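Local atomic coordinates of regulatory protein E2 (Bovine papillomavirus type 1, PDB entry 2JEX), a protein that probably regulates viral transcription through specific DNA sites and helps start viral DNA replication with protein E1, here represented by its N-terminal transactivation domain. Residues 90-95 and 110-115; 115-120 and 131-136; 120-125 and 181-186; 135-140 and 148-153. The protein carries 1 engineered substitution. All blocks are in the same frame, centred on the assembly; numbering follows the deposited sequence.

Interaction 1 of 4, residues 90-95 and 110-115; sequences EPWSLL and FKKGAR
The loop around W92 passes the strand residue K112 at a CA-CA distance of 8.5 Å, too far for backbone pairing, and the K112 side chain spans the gap. Its chain bends at chi3 (-77°), and this swings the ammonium over the indole. NZ lies 3.7 Å from the centroid of the five-membered ring of W92, a cation-pi contact only 15° off the ring normal. CE sits over the six-membered ring, 4.0 Å from its centroid, as a CH-pi contact. The transactivation domain of E2 joins an N-terminal helical part to a C-terminal beta part. This contact lies between them: 90-95 belongs to the loop after helix 62-83, and strand 110-120 opens with 110-115. NZ also bonds P91 O at 2.6 Å, from a position tilted out of the carbonyl plane. A salt bridge at 3.1 Å joins NZ to E90 OE2, through the anti lone pair of that oxygen. The ammonium is thus held by a carboxylate, a carbonyl and a ring face. F110 CB touches W92 CZ3 at 3.8 Å, while the F110 ring packs on M75 and L79 of helix 62-83. W92 NE1 is bonded to F87 O.

Interaction 2 of 4, residues 115-120 and 131-136; sequences RVVEVE and YTVYSN
R115 sets CG between its backbone N and carbonyl carbon (chi1 74°) and then runs extended to NE, which lays the guanidinium over V133, its partner in the antiparallel strand. One face of the group lies against V133 CG1. Its edge meets S135, with NH1 3.7 Å from S135 CB. NE and NH2 have partners elsewhere: a salt bridge to D190 and a bond to A150 O.

V117 and V133 each have CG2 anti to the carbonyl carbon. These two methyls meet at 3.6 Å. Y131 continues the same row. Its ring is crossed obliquely by V119, whose CG2 comes to 3.5 Å from Y131 CE1. V117 O lies at the ring edge. The Y131 hydroxyl is bonded to E176, so this side chain reaches beyond the two strands to helix 173-180.

The backbones are firmly paired. R115 with V133 and V117 with Y131 are hydrogen-bonded pairs. The straightest bond runs from V117 N to Y131 O, 2.6 Å long with an angle of 173° at the hydrogen. V133 N to R115 O is almost as straight. V116 and T132 form the non-hydrogen-bonded pair between them, with side chains on the other face. Between the strands, T132 CA makes a CA-H...O contact with R115 O. The N-to-C directions of the short segments differ by 135° rather than 180°, a strong twist. This is an antiparallel beta hairpin, made by strands 110-120 and 128-140 in the antiparallel sheet of the beta part of the transactivation domain.

Interaction 3 of 4, residues 120-125 and 181-186; sequences EFDGNA and STTGHY
D122 lays its carboxylate across the turn S181-T183 and takes bonds from two successive residues. OD2 receives T182 N at 2.7 Å through its syn lone pair, with an angle of 159° at the hydrogen. T182 OG1 adds a weak bond to the same oxygen. OD1 receives T183 N at 3.0 Å, but this donor stands above the carboxylate plane. Two backbone NH groups would probably favour the charged form of the acid. T183 OG1 is modelled even closer to OD1, at a very short distance that is doubtful in detail. D122 has chi1 at -75°, with CG anti to the carbonyl carbon, and this brings the acid against the NH groups of T182 and T183. Both threonines keep OG1 between the backbone N and the carbonyl carbon, on the side of the acid.

The contact joins two connections at the far end of the beta part. Segment 120-125 runs from the end of strand 110-120 into the loop before strand 128-140. Segment 181-186 leads from helix 173-180 into strand 186-189. S181 is the first residue beyond the helical backbone, and its OG is bonded to A177 O in the last turn.

F121 packs next to this polar group. Its CB meets S181 CB at 3.8 Å. Its ring meets Y186 obliquely, with F121 CD2 4.0 Å from Y186 CB. A177 also borders both aromatic side chains. Y186 CA comes to 3.1 Å from E120 O in a CA-H...O contact. The Y186 ring leads away from the 120-125 loop, and its hydroxyl is bonded to G154 O.

Interaction 4 of 4, residues 135-140 and 148-153; sequences SNLYMR and AKAGAD
The beta hairpin of strands 128-140 and 145-152 contains this contact. It follows the hairpin of 110-120 and 128-140 in the same antiparallel sheet. L137 and A148 form a hydrogen-bonded pair with CA atoms 4.8 Å apart. L137 N bonds A148 O at 2.7 Å. The return bond, A148 N to L137 O, is 2.6 Å long.

The chain turns a corner at S135, and the N-to-C directions of the short strand segments differ by 132°. Regular pairing gives way there to another type of contact. S135 O accepts a CA-H...O contact from K149 CA at 3.3 Å, with an angle of 149° at the hydrogen. K149 CG lies equally near the same oxygen. S135 N is bonded to G113, so the corner is also tied to strand 110-120.

L137 carries the apolar part. Its CG is anti to the carbonyl carbon (chi1 -55°), which sends the branch along the neighbouring strand. CD1 meets A150 CB at 3.8 Å, and L137 CB faces A148 CB. From farther along the strand M139 reaches the same alanine: its chain is extended at chi2, which carries SD to 4.0 Å from A148 CB. Y159 of strand 157-161 touches both L137 and M139.

On this face L137 and M139 lie against the methyls of A148 and A150. Cohesion here therefore comes from apolar contact, while the two backbone bonds of L137 and A148 fix the register.

How the interactions relate
Interactions 1, 2 and 4 are neighbours, with centres 11 to 15 Å apart. All three use the antiparallel sheet containing strands 110-120, 128-140 and 145-152. Interaction 1 comes first along the chain and ties the loop after helix 62-83 to this sheet. It meets interaction 2 at R115, and E90 OE2 meets Y138 OH of interaction 4. Interactions 2 and 4 share S135 and N136, where strand 128-140 turns a corner. Interactions 2 and 3 share E120 and their segments alternate along the chain; interaction 4 falls between the segments of interaction 3. The centre of interaction 3 lies about 32 Å from that of interaction 1, so the set runs from the helical part to the far beta end.

Interaction 1 of 4, residues 90-95 and 110-115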
# COMPACT_ATOMS: atom_id res chain seq x y z
N GLU A 90 3.57 -5.21 16.66
CA GLU A 90 2.22 -5.50 16.17
C GLU A 90 2.19 -6.66 15.16
O GLU A 90 3.22 -6.98 14.56
CB GLU A 90 1.63 -4.24 15.52
CG GLU A 90 1.63 -3.00 16.41
CD GLU A 90 1.07 -1.77 15.72
OE1 GLU A 90 1.21 -0.66 16.29
OE2 GLU A 90 0.50 -1.90 14.61
N PRO A 91 1.01 -7.29 14.96
CA PRO A 91 0.92 -8.30 13.91
C PRO A 91 0.83 -7.66 12.52
O PRO A 91 0.07 -6.71 12.33
CB PRO A 91 -0.39 -9.04 14.24
CG PRO A 91 -0.90 -8.45 15.53
CD PRO A 91 -0.27 -7.11 15.67
N TRP A 92 1.61 -8.18 11.58
CA TRP A 92 1.64 -7.69 10.21
C TRP A 92 1.50 -8.86 9.27
O TRP A 92 2.30 -9.79 9.31
CB TRP A 92 2.96 -6.96 9.91
CG TRP A 92 3.08 -5.66 10.61
CD1 TRP A 92 3.61 -5.43 11.86
CD2 TRP A 92 2.67 -4.38 10.12
NE1 TRP A 92 3.55 -4.10 12.17
CE2 TRP A 92 2.97 -3.43 11.12
CE3 TRP A 92 2.06 -3.94 8.93
CZ2 TRP A 92 2.69 -2.06 10.97
CZ3 TRP A 92 1.78 -2.58 8.78
CH2 TRP A 92 2.10 -1.66 9.80
N SER A 93 0.48 -8.82 8.43
CA SER A 93 0.30 -9.87 7.44
C SER A 93 1.01 -9.54 6.12
O SER A 93 1.63 -8.47 5.96
CB SER A 93 -1.19 -10.10 7.19
OG SER A 93 -1.74 -8.98 6.55
N LEU A 94 0.94 -10.48 5.19
CA LEU A 94 1.44 -10.28 3.84
C LEU A 94 0.76 -9.07 3.18
O LEU A 94 1.43 -8.21 2.62
CB LEU A 94 1.24 -11.55 3.00
CG LEU A 94 2.18 -12.72 3.33
CD1 LEU A 94 1.69 -13.97 2.62
CD2 LEU A 94 3.61 -12.41 2.93
N LEU A 95 -0.56 -9.00 3.28
CA LEU A 95 -1.30 -7.91 2.65
C LEU A 95 -1.05 -6.54 3.29
O LEU A 95 -1.02 -5.53 2.57
CB LEU A 95 -2.80 -8.22 2.61
CG LEU A 95 -3.18 -9.25 1.54
CD1 LEU A 95 -4.66 -9.55 1.61
CD2 LEU A 95 -2.78 -8.81 0.13
N PHE A 110 2.11 2.37 5.24
CA PHE A 110 1.52 1.07 5.51
C PHE A 110 0.18 1.24 6.22
O PHE A 110 -0.05 2.23 6.93
CB PHE A 110 2.50 0.18 6.28
CG PHE A 110 3.83 -0.01 5.57
CD1 PHE A 110 4.96 0.69 5.99
CD2 PHE A 110 3.93 -0.85 4.47
CE1 PHE A 110 6.18 0.54 5.33
CE2 PHE A 110 5.16 -1.01 3.80
CZ PHE A 110 6.28 -0.32 4.23
N LYS A 111 -0.73 0.29 5.99
CA LYS A 111 -2.12 0.46 6.39
C LYS A 111 -2.76 -0.82 6.89
O LYS A 111 -2.65 -1.86 6.25
CB LYS A 111 -2.96 1.01 5.22
CG LYS A 111 -2.29 2.08 4.37
CD LYS A 111 -3.29 2.71 3.43
CE LYS A 111 -2.67 3.22 2.15
NZ LYS A 111 -1.29 3.76 2.26
N LYS A 112 -3.44 -0.73 8.04
CA LYS A 112 -4.25 -1.84 8.55
C LYS A 112 -5.66 -1.37 8.93
O LYS A 112 -5.86 -0.19 9.23
CB LYS A 112 -3.56 -2.52 9.74
CG LYS A 112 -2.18 -3.12 9.42
CD LYS A 112 -1.69 -4.08 10.50
CE LYS A 112 -1.16 -3.32 11.70
NZ LYS A 112 -0.27 -4.15 12.56
N GLY A 113 -6.61 -2.29 8.92
CA GLY A 113 -7.99 -1.99 9.31
C GLY A 113 -8.80 -1.40 8.17
O GLY A 113 -9.09 -0.21 8.16
N ALA A 114 -9.16 -2.25 7.21
CA ALA A 114 -9.87 -1.81 6.01
C ALA A 114 -11.37 -1.76 6.26
O ALA A 114 -11.93 -2.63 6.95
CB ALA A 114 -9.57 -2.74 4.83
N ARG A 115 -12.00 -0.73 5.71
CA ARG A 115 -13.46 -0.67 5.66
C ARG A 115 -13.93 0.08 4.42
O ARG A 115 -13.18 0.85 3.83
CB ARG A 115 -14.05 -0.06 6.93
CG ARG A 115 -13.88 1.43 7.04
CD ARG A 115 -14.23 1.88 8.42
NE ARG A 115 -14.17 3.33 8.54
CZ ARG A 115 -13.08 4.01 8.89
NH1 ARG A 115 -11.94 3.38 9.16
NH2 ARG A 115 -13.14 5.33 8.97

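Interaction 2 of 4, residues 115-120 and 131-136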
# COMPACT_ATOMS: atom_id res chain seq x y z
N ARG A 115 -12.00 -0.73 5.71
CA ARG A 115 -13.46 -0.67 5.66
C ARG A 115 -13.93 0.08 4.42
O ARG A 115 -13.18 0.85 3.83
CB ARG A 115 -14.05 -0.06 6.93
CG ARG A 115 -13.88 1.43 7.04
CD ARG A 115 -14.23 1.88 8.42
NE ARG A 115 -14.17 3.33 8.54
CZ ARG A 115 -13.08 4.01 8.89
NH1 ARG A 115 -11.94 3.38 9.16
NH2 ARG A 115 -13.14 5.33 8.97
N VAL A 116 -15.18 -0.16 4.04
CA VAL A 116 -15.73 0.45 2.84
C VAL A 116 -16.55 1.70 3.18
O VAL A 116 -17.46 1.66 4.02
CB VAL A 116 -16.53 -0.57 1.98
CG1 VAL A 116 -17.20 0.12 0.80
CG2 VAL A 116 -15.61 -1.70 1.48
N VAL A 117 -16.21 2.80 2.53
CA VAL A 117 -17.01 4.01 2.56
C VAL A 117 -17.85 4.09 1.27
O VAL A 117 -17.33 3.88 0.17
CB VAL A 117 -16.10 5.26 2.78
CG1 VAL A 117 -16.87 6.55 2.58
CG2 VAL A 117 -15.51 5.23 4.19
N GLU A 118 -19.14 4.34 1.43
CA GLU A 118 -20.05 4.42 0.28
C GLU A 118 -20.55 5.85 0.05
O GLU A 118 -21.01 6.51 0.98
CB GLU A 118 -21.26 3.49 0.45
CG GLU A 118 -22.17 3.48 -0.79
CD GLU A 118 -23.46 2.69 -0.61
OE1 GLU A 118 -23.81 1.94 -1.55
OE2 GLU A 118 -24.13 2.81 0.46
N VAL A 119 -20.43 6.31 -1.19
CA VAL A 119 -20.92 7.64 -1.56
C VAL A 119 -22.05 7.52 -2.58
O VAL A 119 -21.91 6.84 -3.60
CB VAL A 119 -19.79 8.57 -2.09
CG1 VAL A 119 -20.33 9.97 -2.37
CG2 VAL A 119 -18.67 8.67 -1.07
N GLU A 120 -23.16 8.17 -2.27
CA GLU A 120 -24.33 8.19 -3.14
C GLU A 120 -24.46 9.59 -3.73
O GLU A 120 -24.42 10.58 -3.00
CB GLU A 120 -25.59 7.81 -2.35
CG GLU A 120 -26.87 7.78 -3.17
CD GLU A 120 -28.10 8.03 -2.31
OE1 GLU A 120 -28.33 9.20 -1.91
OE2 GLU A 120 -28.86 7.08 -2.04
N TYR A 131 -15.30 3.37 -1.56
CA TYR A 131 -13.89 3.66 -1.29
C TYR A 131 -13.42 2.86 -0.08
O TYR A 131 -14.11 2.80 0.94
CB TYR A 131 -13.70 5.17 -1.02
CG TYR A 131 -14.32 6.04 -2.10
CD1 TYR A 131 -15.68 6.35 -2.08
CD2 TYR A 131 -13.56 6.53 -3.15
CE1 TYR A 131 -16.26 7.12 -3.08
CE2 TYR A 131 -14.13 7.31 -4.15
CZ TYR A 131 -15.48 7.60 -4.10
OH TYR A 131 -16.05 8.37 -5.09
N THR A 132 -12.25 2.24 -0.20
CA THR A 132 -11.66 1.48 0.90
C THR A 132 -10.81 2.41 1.74
O THR A 132 -9.87 3.03 1.23
CB THR A 132 -10.83 0.30 0.38
OG1 THR A 132 -11.67 -0.54 -0.43
CG2 THR A 132 -10.25 -0.53 1.53
N VAL A 133 -11.16 2.52 3.02
CA VAL A 133 -10.45 3.38 3.97
C VAL A 133 -9.81 2.52 5.07
O VAL A 133 -10.40 1.54 5.51
CB VAL A 133 -11.39 4.46 4.57
CG1 VAL A 133 -10.63 5.40 5.51
CG2 VAL A 133 -12.02 5.26 3.45
N TYR A 134 -8.61 2.90 5.49
CA TYR A 134 -7.87 2.17 6.51
C TYR A 134 -7.85 2.94 7.82
O TYR A 134 -7.50 4.12 7.85
CB TYR A 134 -6.46 1.82 6.01
CG TYR A 134 -6.49 0.83 4.86
CD1 TYR A 134 -6.51 1.26 3.53
CD2 TYR A 134 -6.55 -0.54 5.11
CE1 TYR A 134 -6.56 0.35 2.48
CE2 TYR A 134 -6.61 -1.45 4.06
CZ TYR A 134 -6.63 -1.01 2.75
OH TYR A 134 -6.69 -1.92 1.72
N SER A 135 -8.24 2.28 8.91
CA SER A 135 -8.34 2.94 10.21
C SER A 135 -6.98 3.24 10.82
O SER A 135 -6.85 4.12 11.68
CB SER A 135 -9.18 2.09 11.18
OG SER A 135 -8.54 0.85 11.47
N ASN A 136 -5.96 2.50 10.37
CA ASN A 136 -4.61 2.62 10.92
C ASN A 136 -3.57 2.84 9.83
O ASN A 136 -3.39 2.00 8.95
CB ASN A 136 -4.27 1.40 11.80
CG ASN A 136 -5.27 1.21 12.95
OD1 ASN A 136 -5.67 2.17 13.61
ND2 ASN A 136 -5.66 -0.04 13.20

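Interaction 3 of 4, residues 120-125 and 181-186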
# COMPACT_ATOMS: atom_id res chain seq x y z
N GLU A 120 -23.16 8.17 -2.27
CA GLU A 120 -24.33 8.19 -3.14
C GLU A 120 -24.46 9.59 -3.73
O GLU A 120 -24.42 10.58 -3.00
CB GLU A 120 -25.59 7.81 -2.35
CG GLU A 120 -26.87 7.78 -3.17
CD GLU A 120 -28.10 8.03 -2.31
OE1 GLU A 120 -28.33 9.20 -1.91
OE2 GLU A 120 -28.86 7.08 -2.04
N PHE A 121 -24.64 9.67 -5.04
CA PHE A 121 -24.48 10.95 -5.71
C PHE A 121 -25.69 11.86 -5.87
O PHE A 121 -25.70 12.97 -5.33
CB PHE A 121 -23.64 10.80 -6.99
CG PHE A 121 -22.21 10.43 -6.70
CD1 PHE A 121 -21.79 9.12 -6.84
CD2 PHE A 121 -21.32 11.38 -6.20
CE1 PHE A 121 -20.48 8.76 -6.54
CE2 PHE A 121 -20.00 11.03 -5.89
CZ PHE A 121 -19.58 9.72 -6.06
N ASP A 122 -26.73 11.46 -6.58
CA ASP A 122 -27.76 12.50 -6.84
C ASP A 122 -29.05 12.32 -6.05
O ASP A 122 -30.14 12.61 -6.54
CB ASP A 122 -28.00 12.67 -8.35
CG ASP A 122 -26.86 13.42 -9.04
OD1 ASP A 122 -26.47 14.48 -8.52
OD2 ASP A 122 -26.35 12.95 -10.08
N GLY A 123 -28.91 11.86 -4.80
CA GLY A 123 -30.03 11.29 -4.04
C GLY A 123 -30.51 10.03 -4.73
O GLY A 123 -31.65 9.60 -4.56
N ASN A 124 -29.62 9.42 -5.51
CA ASN A 124 -29.97 8.34 -6.42
C ASN A 124 -29.22 7.06 -6.01
O ASN A 124 -28.01 6.93 -6.21
CB ASN A 124 -29.64 8.78 -7.86
CG ASN A 124 -30.01 7.74 -8.93
OD1 ASN A 124 -29.75 7.97 -10.12
ND2 ASN A 124 -30.59 6.60 -8.53
N ALA A 125 -29.98 6.13 -5.42
CA ALA A 125 -29.44 4.90 -4.84
C ALA A 125 -28.65 4.06 -5.84
O ALA A 125 -27.83 3.22 -5.43
CB ALA A 125 -30.57 4.08 -4.21
N SER A 181 -21.83 12.89 -10.51
CA SER A 181 -23.13 13.49 -10.24
C SER A 181 -23.51 14.55 -11.27
O SER A 181 -22.67 15.11 -11.97
CB SER A 181 -23.19 14.10 -8.83
OG SER A 181 -22.72 15.44 -8.82
N THR A 182 -24.81 14.80 -11.33
CA THR A 182 -25.39 15.79 -12.24
C THR A 182 -25.79 17.06 -11.48
O THR A 182 -25.87 18.15 -12.07
CB THR A 182 -26.60 15.18 -13.01
OG1 THR A 182 -27.54 14.61 -12.09
CG2 THR A 182 -26.13 14.07 -13.93
N THR A 183 -26.00 16.94 -10.17
CA THR A 183 -26.41 18.05 -9.30
C THR A 183 -25.28 18.63 -8.42
O THR A 183 -25.24 19.83 -8.17
CB THR A 183 -27.59 17.65 -8.38
OG1 THR A 183 -27.21 16.48 -7.62
CG2 THR A 183 -28.85 17.35 -9.19
N GLY A 184 -24.39 17.77 -7.93
CA GLY A 184 -23.30 18.24 -7.07
C GLY A 184 -23.43 17.81 -5.62
O GLY A 184 -22.47 17.87 -4.85
N HIS A 185 -24.63 17.37 -5.26
CA HIS A 185 -24.91 16.87 -3.92
C HIS A 185 -24.57 15.39 -3.82
O HIS A 185 -24.54 14.68 -4.82
CB HIS A 185 -26.37 17.09 -3.56
CG HIS A 185 -26.78 18.53 -3.61
ND1 HIS A 185 -27.13 19.16 -4.78
CD2 HIS A 185 -26.91 19.45 -2.63
CE1 HIS A 185 -27.45 20.42 -4.52
NE2 HIS A 185 -27.33 20.62 -3.22
N TYR A 186 -24.29 14.93 -2.61
CA TYR A 186 -23.94 13.55 -2.37
C TYR A 186 -24.07 13.29 -0.88
O TYR A 186 -24.18 14.23 -0.09
CB TYR A 186 -22.51 13.25 -2.86
CG TYR A 186 -21.47 14.19 -2.30
CD1 TYR A 186 -20.82 13.91 -1.10
CD2 TYR A 186 -21.15 15.37 -2.97
CE1 TYR A 186 -19.86 14.76 -0.58
CE2 TYR A 186 -20.19 16.25 -2.45
CZ TYR A 186 -19.55 15.94 -1.26
OH TYR A 186 -18.60 16.79 -0.74

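Interaction 4 of 4, residues 135-140 and 148-153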
# COMPACT_ATOMS: atom_id res chain seq x y z
N SER A 135 -8.24 2.28 8.91
CA SER A 135 -8.34 2.94 10.21
C SER A 135 -6.98 3.24 10.82
O SER A 135 -6.85 4.12 11.68
CB SER A 135 -9.18 2.09 11.18
OG SER A 135 -8.54 0.85 11.47
N ASN A 136 -5.96 2.50 10.37
CA ASN A 136 -4.61 2.62 10.92
C ASN A 136 -3.57 2.84 9.83
O ASN A 136 -3.39 2.00 8.95
CB ASN A 136 -4.27 1.40 11.80
CG ASN A 136 -5.27 1.21 12.95
OD1 ASN A 136 -5.67 2.17 13.61
ND2 ASN A 136 -5.66 -0.04 13.20
N LEU A 137 -2.91 3.99 9.90
CA LEU A 137 -1.92 4.39 8.90
C LEU A 137 -0.59 4.66 9.58
O LEU A 137 -0.53 5.37 10.59
CB LEU A 137 -2.37 5.64 8.15
CG LEU A 137 -3.73 5.71 7.43
CD1 LEU A 137 -3.93 7.09 6.80
CD2 LEU A 137 -3.84 4.63 6.38
N TYR A 138 0.47 4.08 9.02
CA TYR A 138 1.81 4.23 9.57
C TYR A 138 2.70 4.96 8.57
O TYR A 138 3.09 4.41 7.54
CB TYR A 138 2.39 2.85 9.92
CG TYR A 138 1.49 2.02 10.81
CD1 TYR A 138 0.43 1.29 10.27
CD2 TYR A 138 1.70 1.96 12.19
CE1 TYR A 138 -0.41 0.53 11.08
CE2 TYR A 138 0.87 1.20 13.02
CZ TYR A 138 -0.18 0.49 12.45
OH TYR A 138 -1.01 -0.27 13.24
N MET A 139 3.01 6.22 8.89
CA MET A 139 3.72 7.10 7.97
C MET A 139 4.99 7.70 8.55
O MET A 139 5.05 8.07 9.72
CB MET A 139 2.79 8.21 7.44
CG MET A 139 1.73 8.69 8.42
SD MET A 139 0.38 9.62 7.64
CE MET A 139 1.23 11.16 7.26
N ARG A 140 6.02 7.79 7.71
CA ARG A 140 7.28 8.39 8.10
C ARG A 140 7.18 9.90 8.05
O ARG A 140 6.83 10.49 7.03
CB ARG A 140 8.43 7.89 7.21
CG ARG A 140 9.82 8.25 7.76
CD ARG A 140 10.95 7.50 7.06
NE ARG A 140 11.19 8.00 5.70
CZ ARG A 140 12.06 7.46 4.84
NH1 ARG A 140 12.77 6.39 5.19
NH2 ARG A 140 12.21 7.99 3.63
N ALA A 148 -1.41 7.13 12.36
CA ALA A 148 -2.45 8.07 12.00
C ALA A 148 -3.75 7.31 11.75
O ALA A 148 -3.73 6.14 11.39
CB ALA A 148 -2.04 8.87 10.77
N LYS A 149 -4.88 7.98 11.98
CA LYS A 149 -6.18 7.38 11.73
C LYS A 149 -6.82 8.03 10.52
O LYS A 149 -6.74 9.24 10.33
CB LYS A 149 -7.09 7.51 12.97
CG LYS A 149 -6.85 6.46 14.07
CD LYS A 149 -5.56 6.71 14.86
CE LYS A 149 -5.51 5.88 16.14
NZ LYS A 149 -4.40 6.34 17.04
N ALA A 150 -7.46 7.22 9.69
CA ALA A 150 -8.15 7.74 8.52
C ALA A 150 -9.66 7.58 8.66
O ALA A 150 -10.14 6.64 9.30
CB ALA A 150 -7.66 7.07 7.24
N GLY A 151 -10.38 8.52 8.07
CA GLY A 151 -11.84 8.47 8.05
C GLY A 151 -12.37 9.28 6.89
O GLY A 151 -11.59 9.82 6.12
N ALA A 152 -13.69 9.34 6.80
CA ALA A 152 -14.40 10.14 5.81
C ALA A 152 -15.45 11.04 6.46
O ALA A 152 -16.06 10.68 7.48
CB ALA A 152 -15.06 9.24 4.79
N ASP A 153 -15.64 12.22 5.88
CA ASP A 153 -16.73 13.10 6.27
C ASP A 153 -17.37 13.67 5.00
O ASP A 153 -17.25 13.07 3.93
CB ASP A 153 -16.23 14.20 7.21
CG ASP A 153 -15.11 15.03 6.62
OD1 ASP A 153 -14.41 15.70 7.40
OD2 ASP A 153 -14.93 15.04 5.38